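Long-range contact in mannonate dehydratase (Streptococcus suis, PDB 3BDK), which probably catalyses the dehydration of D-mannonate to 2-dehydro-3-deoxy-D-gluconate, using manganese or ferrous iron as its metal cofactor: residues 25-38 with 340-352. Numbering follows the deposited sequence.
Sequences FRWYGKKDPVTLEE and TKTPGYGLYDRAL. With DNO (D-mannose), chain C.
Phe-25 and Arg-350 pack tightly: the guanidinium lies over one face of the phenyl ring, displaced toward its rim, with planes 26° apart and Arg-350 CZ 3.3 Å from Phe-25 CE1. The opposite guanidinium face receives the CD2 corner of the steeply tilted Tyr-345 ring, so one side is stacked and the other only touched. Bends at chi2 and chi3 (136° and 52°) fold the arginine back over its own chain, where NH2 donates to Tyr-345 O at 2.7 Å and NE to Gly-346 O, also at 2.7 Å. These bonds restrict its rotation and link it to the loop backbone just before helix 348-368. Val-34 CG2 meets the guanidinium edge and also reaches Leu-347 CB, at 4.0 Å; Leu-347 CD1 continues this apolar layer to Phe-25, while its CD2 lies against CB and OE1 of Glu-38. Trp-336 of the second subunit packs on Leu-347.

Nearer the sugar, Tyr-28 turns its edge to the face of Tyr-345 in a T-shaped pair, centroids 5.2 Å apart. The hydroxyls of both tyrosines converge on O3 of the bound D-mannose, which donates to Tyr-28 OH at 3.2 Å; the model sets Tyr-345 OH so close to it that this distance is doubtful. Extended from CG to NE, Arg-26 passes CD beside Tyr-345 CE2 and brings NH1 to the same sugar, with a weak bond to O5.

Packing thins toward the solvent side, where the exposed Pro-33 touches Thr-340 through a single close pair, CG to CG2 at 3.8 Å. Thr-340 OG1 is engaged by Asp-338 instead. Both segments thus contribute to the sugar pocket of a xylose isomerase-like TIM barrel, with Tyr-345 close to the manganese ion that His-219, His-286 and Asp-330 bind.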
ATOM      1  N   PHE A  25      -2.824  13.142  -4.005  1.00 43.13           N
ATOM      2  CA  PHE A  25      -1.933  12.575  -5.008  1.00 43.65           C
ATOM      3  C   PHE A  25      -1.666  13.601  -6.103  1.00 44.91           C
ATOM      4  O   PHE A  25      -2.596  14.191  -6.654  1.00 45.22           O
ATOM      5  CB  PHE A  25      -2.617  11.342  -5.616  1.00 42.61           C
ATOM      6  CG  PHE A  25      -1.687  10.265  -6.069  1.00 40.63           C
ATOM      7  CD1 PHE A  25      -1.391  10.113  -7.410  1.00 39.62           C
ATOM      8  CD2 PHE A  25      -1.147   9.354  -5.163  1.00 39.65           C
ATOM      9  CE1 PHE A  25      -0.546   9.092  -7.842  1.00 38.45           C
ATOM     10  CE2 PHE A  25      -0.300   8.326  -5.593  1.00 36.50           C
ATOM     11  CZ  PHE A  25      -0.003   8.201  -6.919  1.00 38.21           C
ATOM     12  N   ARG A  26      -0.403  13.813  -6.443  1.00 46.41           N
ATOM     13  CA  ARG A  26      -0.080  14.859  -7.399  1.00 48.24           C
ATOM     14  C   ARG A  26      -0.385  14.426  -8.816  1.00 49.54           C
ATOM     15  O   ARG A  26      -0.049  13.310  -9.205  1.00 50.15           O
ATOM     16  CB  ARG A  26       1.384  15.284  -7.280  1.00 48.15           C
ATOM     17  CG  ARG A  26       1.703  16.582  -7.985  1.00 47.78           C
ATOM     18  CD  ARG A  26       3.042  17.090  -7.552  1.00 49.30           C
ATOM     19  NE  ARG A  26       3.513  18.226  -8.339  1.00 49.73           N
ATOM     20  CZ  ARG A  26       4.567  18.961  -7.999  1.00 49.07           C
ATOM     21  NH1 ARG A  26       5.238  18.659  -6.898  1.00 46.58           N
ATOM     22  NH2 ARG A  26       4.948  19.992  -8.753  1.00 48.70           N
ATOM     23  N   TRP A  27      -1.028  15.309  -9.578  1.00 51.19           N
ATOM     24  CA  TRP A  27      -1.287  15.070 -10.995  1.00 52.78           C
ATOM     25  C   TRP A  27      -0.776  16.251 -11.830  1.00 53.62           C
ATOM     26  O   TRP A  27      -1.115  17.403 -11.572  1.00 53.54           O
ATOM     27  CB  TRP A  27      -2.780  14.790 -11.235  1.00 53.09           C
ATOM     28  CG  TRP A  27      -3.118  14.430 -12.669  1.00 54.27           C
ATOM     29  CD1 TRP A  27      -2.744  13.298 -13.353  1.00 54.34           C
ATOM     30  CD2 TRP A  27      -3.894  15.211 -13.589  1.00 55.05           C
ATOM     31  NE1 TRP A  27      -3.238  13.332 -14.638  1.00 53.82           N
ATOM     32  CE2 TRP A  27      -3.945  14.490 -14.812  1.00 53.73           C
ATOM     33  CE3 TRP A  27      -4.552  16.452 -13.498  1.00 54.56           C
ATOM     34  CZ2 TRP A  27      -4.621  14.964 -15.932  1.00 53.29           C
ATOM     35  CZ3 TRP A  27      -5.224  16.929 -14.618  1.00 54.17           C
ATOM     36  CH2 TRP A  27      -5.253  16.182 -15.822  1.00 54.31           C
ATOM     37  N   TYR A  28       0.047  15.951 -12.827  1.00 54.76           N
ATOM     38  CA  TYR A  28       0.718  16.987 -13.623  1.00 56.01           C
ATOM     39  C   TYR A  28      -0.075  17.537 -14.823  1.00 56.68           C
ATOM     40  O   TYR A  28       0.514  18.038 -15.795  1.00 56.59           O
ATOM     41  CB  TYR A  28       2.118  16.506 -14.052  1.00 56.26           C
ATOM     42  CG  TYR A  28       3.130  16.655 -12.943  1.00 56.80           C
ATOM     43  CD1 TYR A  28       3.170  15.747 -11.880  1.00 56.68           C
ATOM     44  CD2 TYR A  28       4.030  17.724 -12.936  1.00 56.94           C
ATOM     45  CE1 TYR A  28       4.092  15.896 -10.841  1.00 57.38           C
ATOM     46  CE2 TYR A  28       4.953  17.880 -11.905  1.00 57.02           C
ATOM     47  CZ  TYR A  28       4.979  16.965 -10.858  1.00 57.52           C
ATOM     48  OH  TYR A  28       5.897  17.122  -9.834  1.00 57.80           O
ATOM     49  N   GLY A  29      -1.402  17.467 -14.748  1.00 57.45           N
ATOM     50  CA  GLY A  29      -2.241  17.971 -15.829  1.00 58.57           C
ATOM     51  C   GLY A  29      -2.438  16.991 -16.969  1.00 59.33           C
ATOM     52  O   GLY A  29      -1.881  15.884 -16.971  1.00 59.30           O
ATOM     53  N   LYS A  30      -3.256  17.405 -17.937  1.00 60.20           N
ATOM     54  CA  LYS A  30      -3.562  16.629 -19.150  1.00 60.89           C
ATOM     55  C   LYS A  30      -2.338  15.857 -19.674  1.00 60.84           C
ATOM     56  O   LYS A  30      -2.472  14.748 -20.204  1.00 61.12           O
ATOM     57  CB  LYS A  30      -4.108  17.572 -20.236  1.00 61.02           C
ATOM     58  CG  LYS A  30      -5.074  16.953 -21.266  1.00 61.90           C
ATOM     59  CD  LYS A  30      -5.411  17.967 -22.385  1.00 61.58           C
ATOM     60  CE  LYS A  30      -6.778  17.694 -23.052  1.00 63.08           C
ATOM     61  NZ  LYS A  30      -7.140  18.676 -24.139  1.00 62.23           N
ATOM     62  N   LYS A  31      -1.150  16.438 -19.497  1.00 60.75           N
ATOM     63  CA  LYS A  31       0.102  15.859 -20.003  1.00 60.34           C
ATOM     64  C   LYS A  31       0.700  14.725 -19.147  1.00 59.78           C
ATOM     65  O   LYS A  31       1.630  14.045 -19.592  1.00 59.54           O
ATOM     66  CB  LYS A  31       1.141  16.961 -20.250  1.00 60.46           C
ATOM     67  CG  LYS A  31       1.552  17.762 -19.012  1.00 61.33           C
ATOM     68  CD  LYS A  31       2.995  18.254 -19.152  1.00 62.94           C
ATOM     69  CE  LYS A  31       3.349  19.321 -18.118  1.00 62.68           C
ATOM     70  NZ  LYS A  31       4.566  20.092 -18.527  1.00 62.41           N
ATOM     71  N   ASP A  32       0.167  14.525 -17.940  1.00 59.22           N
ATOM     72  CA  ASP A  32       0.648  13.473 -17.022  1.00 58.78           C
ATOM     73  C   ASP A  32       0.362  12.060 -17.570  1.00 58.33           C
ATOM     74  O   ASP A  32      -0.793  11.733 -17.856  1.00 58.17           O
ATOM     75  CB  ASP A  32       0.033  13.658 -15.614  1.00 58.77           C
ATOM     76  CG  ASP A  32       0.846  12.970 -14.496  1.00 58.69           C
ATOM     77  OD1 ASP A  32       1.726  12.131 -14.791  1.00 58.29           O
ATOM     78  OD2 ASP A  32       0.597  13.274 -13.304  1.00 57.92           O
ATOM     79  N   PRO A  33       1.416  11.228 -17.737  1.00 57.99           N
ATOM     80  CA  PRO A  33       1.256   9.848 -18.220  1.00 57.57           C
ATOM     81  C   PRO A  33       0.515   9.012 -17.213  1.00 57.08           C
ATOM     82  O   PRO A  33       0.147   7.878 -17.499  1.00 57.71           O
ATOM     83  CB  PRO A  33       2.695   9.347 -18.358  1.00 57.60           C
ATOM     84  CG  PRO A  33       3.481  10.210 -17.425  1.00 57.98           C
ATOM     85  CD  PRO A  33       2.835  11.556 -17.500  1.00 58.20           C
ATOM     86  N   VAL A  34       0.338   9.576 -16.029  1.00 56.55           N
ATOM     87  CA  VAL A  34      -0.555   9.050 -15.019  1.00 55.90           C
ATOM     88  C   VAL A  34      -1.872   9.760 -15.240  1.00 55.82           C
ATOM     89  O   VAL A  34      -1.895  10.977 -15.413  1.00 55.91           O
ATOM     90  CB  VAL A  34      -0.031   9.344 -13.591  1.00 55.71           C
ATOM     91  CG1 VAL A  34      -1.010   8.870 -12.524  1.00 54.90           C
ATOM     92  CG2 VAL A  34       1.313   8.676 -13.386  1.00 55.81           C
ATOM     93  N   THR A  35      -2.959   8.988 -15.240  1.00 55.68           N
ATOM     94  CA  THR A  35      -4.318   9.512 -15.451  1.00 54.99           C
ATOM     95  C   THR A  35      -5.145   9.488 -14.169  1.00 54.30           C
ATOM     96  O   THR A  35      -4.847   8.763 -13.213  1.00 53.97           O
ATOM     97  CB  THR A  35      -5.122   8.704 -16.515  1.00 55.15           C
ATOM     98  OG1 THR A  35      -6.078   7.857 -15.853  1.00 55.38           O
ATOM     99  CG2 THR A  35      -4.203   7.872 -17.424  1.00 54.63           C
ATOM    100  N   LEU A  36      -6.218  10.262 -14.185  1.00 53.46           N
ATOM    101  CA  LEU A  36      -7.115  10.368 -13.044  1.00 52.79           C
ATOM    102  C   LEU A  36      -7.951   9.092 -12.869  1.00 52.06           C
ATOM    103  O   LEU A  36      -8.386   8.767 -11.748  1.00 51.56           O
ATOM    104  CB  LEU A  36      -7.994  11.607 -13.213  1.00 53.02           C
ATOM    105  CG  LEU A  36      -7.261  12.739 -13.954  1.00 53.42           C
ATOM    106  CD1 LEU A  36      -7.448  12.651 -15.485  1.00 53.88           C
ATOM    107  CD2 LEU A  36      -7.692  14.095 -13.443  1.00 53.89           C
ATOM    108  N   GLU A  37      -8.169   8.378 -13.983  1.00 51.20           N
ATOM    109  CA  GLU A  37      -8.794   7.050 -13.953  1.00 49.98           C
ATOM    110  C   GLU A  37      -7.974   6.217 -12.982  1.00 48.83           C
ATOM    111  O   GLU A  37      -8.488   5.705 -11.980  1.00 48.52           O
ATOM    112  N   GLU A  38      -6.676   6.160 -13.268  1.00 47.76           N
ATOM    113  CA  GLU A  38      -5.690   5.442 -12.476  1.00 46.54           C
ATOM    114  C   GLU A  38      -5.607   5.964 -11.052  1.00 46.44           C
ATOM    115  O   GLU A  38      -5.516   5.180 -10.106  1.00 46.17           O
ATOM    116  CB  GLU A  38      -4.327   5.522 -13.153  1.00 46.07           C
ATOM    117  CG  GLU A  38      -4.327   4.964 -14.555  1.00 44.62           C
ATOM    118  CD  GLU A  38      -2.978   5.068 -15.241  1.00 45.25           C
ATOM    119  OE1 GLU A  38      -2.044   5.693 -14.692  1.00 44.16           O
ATOM    120  OE2 GLU A  38      -2.853   4.523 -16.357  1.00 45.86           O
ATOM    121  N   THR A 340       7.584   6.276 -16.918  1.00 60.62           N
ATOM    122  CA  THR A 340       7.478   7.617 -16.308  1.00 61.40           C
ATOM    123  C   THR A 340       8.828   8.216 -15.874  1.00 61.76           C
ATOM    124  O   THR A 340       9.486   7.697 -14.953  1.00 61.96           O
ATOM    125  CB  THR A 340       6.622   7.540 -15.044  1.00 61.50           C
ATOM    126  OG1 THR A 340       6.985   6.346 -14.323  1.00 61.71           O
ATOM    127  CG2 THR A 340       5.136   7.529 -15.381  1.00 60.51           C
ATOM    128  N   LYS A 341       9.230   9.314 -16.514  1.00 61.80           N
ATOM    129  CA  LYS A 341      10.592   9.818 -16.321  1.00 61.74           C
ATOM    130  C   LYS A 341      10.691  11.074 -15.451  1.00 61.17           C
ATOM    131  O   LYS A 341      11.787  11.450 -15.031  1.00 61.42           O
ATOM    132  CB  LYS A 341      11.307   9.988 -17.669  1.00 62.21           C
ATOM    133  CG  LYS A 341      12.778   9.561 -17.653  1.00 62.99           C
ATOM    134  CD  LYS A 341      13.261   9.109 -19.042  1.00 63.62           C
ATOM    135  CE  LYS A 341      14.719   8.652 -19.011  1.00 63.66           C
ATOM    136  NZ  LYS A 341      14.984   7.569 -17.999  1.00 64.25           N
ATOM    137  N   THR A 342       9.560  11.715 -15.173  1.00 60.25           N
ATOM    138  CA  THR A 342       9.510  12.750 -14.136  1.00 59.56           C
ATOM    139  C   THR A 342       9.985  12.169 -12.782  1.00 58.75           C
ATOM    140  O   THR A 342       9.429  11.167 -12.322  1.00 58.93           O
ATOM    141  CB  THR A 342       8.080  13.295 -13.964  1.00 59.64           C
ATOM    142  OG1 THR A 342       7.501  13.543 -15.250  1.00 60.51           O
ATOM    143  CG2 THR A 342       8.072  14.575 -13.126  1.00 59.45           C
ATOM    144  N   PRO A 343      10.997  12.805 -12.139  1.00 57.83           N
ATOM    145  CA  PRO A 343      11.647  12.377 -10.902  1.00 56.55           C
ATOM    146  C   PRO A 343      11.108  11.118 -10.215  1.00 55.17           C
ATOM    147  O   PRO A 343      11.435  10.005 -10.646  1.00 55.63           O
ATOM    148  CB  PRO A 343      11.495  13.625 -10.036  1.00 56.81           C
ATOM    149  CG  PRO A 343      11.674  14.807 -11.136  1.00 57.87           C
ATOM    150  CD  PRO A 343      11.557  14.116 -12.517  1.00 57.67           C
ATOM    151  N   GLY A 344      10.314  11.274  -9.160  1.00 53.13           N
ATOM    152  CA  GLY A 344       9.834  10.110  -8.414  1.00 50.32           C
ATOM    153  C   GLY A 344       8.344   9.971  -8.563  1.00 48.35           C
ATOM    154  O   GLY A 344       7.631   9.684  -7.603  1.00 47.86           O
ATOM    155  N   TYR A 345       7.873  10.155  -9.786  1.00 46.67           N
ATOM    156  CA  TYR A 345       6.457  10.392  -9.972  1.00 45.05           C
ATOM    157  C   TYR A 345       5.643   9.344 -10.712  1.00 44.19           C
ATOM    158  O   TYR A 345       4.449   9.548 -10.921  1.00 44.49           O
ATOM    159  CB  TYR A 345       6.222  11.812 -10.503  1.00 44.56           C
ATOM    160  CG  TYR A 345       6.298  12.837  -9.384  1.00 43.55           C
ATOM    161  CD1 TYR A 345       7.472  13.542  -9.135  1.00 42.62           C
ATOM    162  CD2 TYR A 345       5.205  13.063  -8.549  1.00 42.45           C
ATOM    163  CE1 TYR A 345       7.546  14.456  -8.105  1.00 42.18           C
ATOM    164  CE2 TYR A 345       5.270  13.972  -7.515  1.00 41.16           C
ATOM    165  CZ  TYR A 345       6.440  14.663  -7.299  1.00 42.21           C
ATOM    166  OH  TYR A 345       6.505  15.567  -6.276  1.00 41.88           O
ATOM    167  N   GLY A 346       6.246   8.203 -11.042  1.00 42.67           N
ATOM    168  CA  GLY A 346       5.455   7.061 -11.505  1.00 40.93           C
ATOM    169  C   GLY A 346       4.317   6.728 -10.551  1.00 40.03           C
ATOM    170  O   GLY A 346       4.302   7.179  -9.393  1.00 39.67           O
ATOM    171  N   LEU A 347       3.367   5.925 -11.024  1.00 39.30           N
ATOM    172  CA  LEU A 347       2.130   5.685 -10.288  1.00 38.20           C
ATOM    173  C   LEU A 347       2.254   4.622  -9.210  1.00 37.72           C
ATOM    174  O   LEU A 347       1.616   4.717  -8.162  1.00 38.01           O
ATOM    175  CB  LEU A 347       1.007   5.327 -11.264  1.00 38.51           C
ATOM    176  CG  LEU A 347      -0.275   4.647 -10.756  1.00 37.72           C
ATOM    177  CD1 LEU A 347      -1.191   5.614 -10.053  1.00 35.98           C
ATOM    178  CD2 LEU A 347      -0.979   4.019 -11.931  1.00 38.09           C
ATOM    179  N   TYR A 348       3.097   3.626  -9.455  1.00 37.41           N
ATOM    180  CA  TYR A 348       3.093   2.382  -8.669  1.00 36.58           C
ATOM    181  C   TYR A 348       3.512   2.526  -7.221  1.00 36.09           C
ATOM    182  O   TYR A 348       2.672   2.418  -6.315  1.00 36.30           O
ATOM    183  CB  TYR A 348       3.919   1.314  -9.362  1.00 36.89           C
ATOM    184  CG  TYR A 348       3.504   1.068 -10.794  1.00 36.60           C
ATOM    185  CD1 TYR A 348       2.159   1.077 -11.163  1.00 36.48           C
ATOM    186  CD2 TYR A 348       4.451   0.799 -11.767  1.00 37.78           C
ATOM    187  CE1 TYR A 348       1.762   0.834 -12.465  1.00 37.01           C
ATOM    188  CE2 TYR A 348       4.072   0.559 -13.092  1.00 39.36           C
ATOM    189  CZ  TYR A 348       2.718   0.575 -13.424  1.00 38.49           C
ATOM    190  OH  TYR A 348       2.334   0.342 -14.722  1.00 39.35           O
ATOM    191  N   ASP A 349       4.790   2.793  -6.986  1.00 35.24           N
ATOM    192  CA  ASP A 349       5.262   2.953  -5.597  1.00 34.60           C
ATOM    193  C   ASP A 349       4.549   4.091  -4.863  1.00 34.18           C
ATOM    194  O   ASP A 349       4.301   4.019  -3.666  1.00 33.69           O
ATOM    195  CB  ASP A 349       6.774   3.117  -5.518  1.00 33.75           C
ATOM    196  CG  ASP A 349       7.320   2.727  -4.161  1.00 33.71           C
ATOM    197  OD1 ASP A 349       6.824   1.721  -3.596  1.00 31.99           O
ATOM    198  OD2 ASP A 349       8.242   3.418  -3.655  1.00 32.17           O
ATOM    199  N   ARG A 350       4.183   5.127  -5.602  1.00 34.10           N
ATOM    200  CA  ARG A 350       3.401   6.204  -5.033  1.00 33.75           C
ATOM    201  C   ARG A 350       2.102   5.614  -4.469  1.00 33.04           C
ATOM    202  O   ARG A 350       1.775   5.803  -3.296  1.00 32.87           O
ATOM    203  CB  ARG A 350       3.156   7.247  -6.101  1.00 34.17           C
ATOM    204  CG  ARG A 350       3.465   8.654  -5.666  1.00 36.21           C
ATOM    205  CD  ARG A 350       4.235   9.459  -6.734  1.00 37.94           C
ATOM    206  NE  ARG A 350       3.636   9.472  -8.077  1.00 39.00           N
ATOM    207  CZ  ARG A 350       2.543  10.156  -8.426  1.00 37.21           C
ATOM    208  NH1 ARG A 350       1.876  10.871  -7.531  1.00 36.82           N
ATOM    209  NH2 ARG A 350       2.104  10.113  -9.674  1.00 33.82           N
ATOM    210  N   ALA A 351       1.388   4.838  -5.276  1.00 32.61           N
ATOM    211  CA  ALA A 351       0.149   4.186  -4.783  1.00 31.49           C
ATOM    212  C   ALA A 351       0.397   3.205  -3.632  1.00 30.58           C
ATOM    213  O   ALA A 351      -0.299   3.273  -2.605  1.00 30.62           O
ATOM    214  CB  ALA A 351      -0.600   3.538  -5.906  1.00 31.64           C
ATOM    215  N   LEU A 352       1.407   2.334  -3.772  1.00 29.22           N
ATOM    216  CA  LEU A 352       1.789   1.417  -2.677  1.00 28.07           C
ATOM    217  C   LEU A 352       2.009   2.149  -1.354  1.00 27.97           C
ATOM    218  O   LEU A 352       1.640   1.635  -0.283  1.00 28.23           O
ATOM    219  CB  LEU A 352       3.003   0.538  -3.027  1.00 27.43           C
ATOM    220  CG  LEU A 352       2.837  -0.542  -4.113  1.00 26.39           C
ATOM    221  CD1 LEU A 352       4.146  -1.198  -4.425  1.00 23.85           C
ATOM    222  CD2 LEU A 352       1.829  -1.614  -3.741  1.00 23.30           C
TER
HETATM  223  C1  DNO C 387      10.878  17.796  -5.236  1.00 76.00           C
HETATM  224  C2  DNO C 387       9.414  17.467  -5.573  1.00 76.10           C
HETATM  225  C3  DNO C 387       8.937  17.954  -6.977  1.00 76.65           C
HETATM  226  C4  DNO C 387       9.053  19.454  -7.406  1.00 77.21           C
HETATM  227  C5  DNO C 387       8.769  20.576  -6.362  1.00 77.64           C
HETATM  228  C6  DNO C 387       8.252  21.829  -7.080  1.00 77.45           C
HETATM  229  O1  DNO C 387      11.422  17.289  -4.254  1.00 74.57           O
HETATM  230  O2  DNO C 387       8.544  17.926  -4.523  1.00 75.96           O
HETATM  231  O3  DNO C 387       7.569  17.587  -7.134  1.00 77.21           O
HETATM  232  O4  DNO C 387      10.315  19.666  -8.051  1.00 76.63           O
HETATM  233  O5  DNO C 387       7.804  20.205  -5.364  1.00 77.91           O
HETATM  234  O6  DNO C 387       9.338  22.734  -7.295  1.00 76.74           O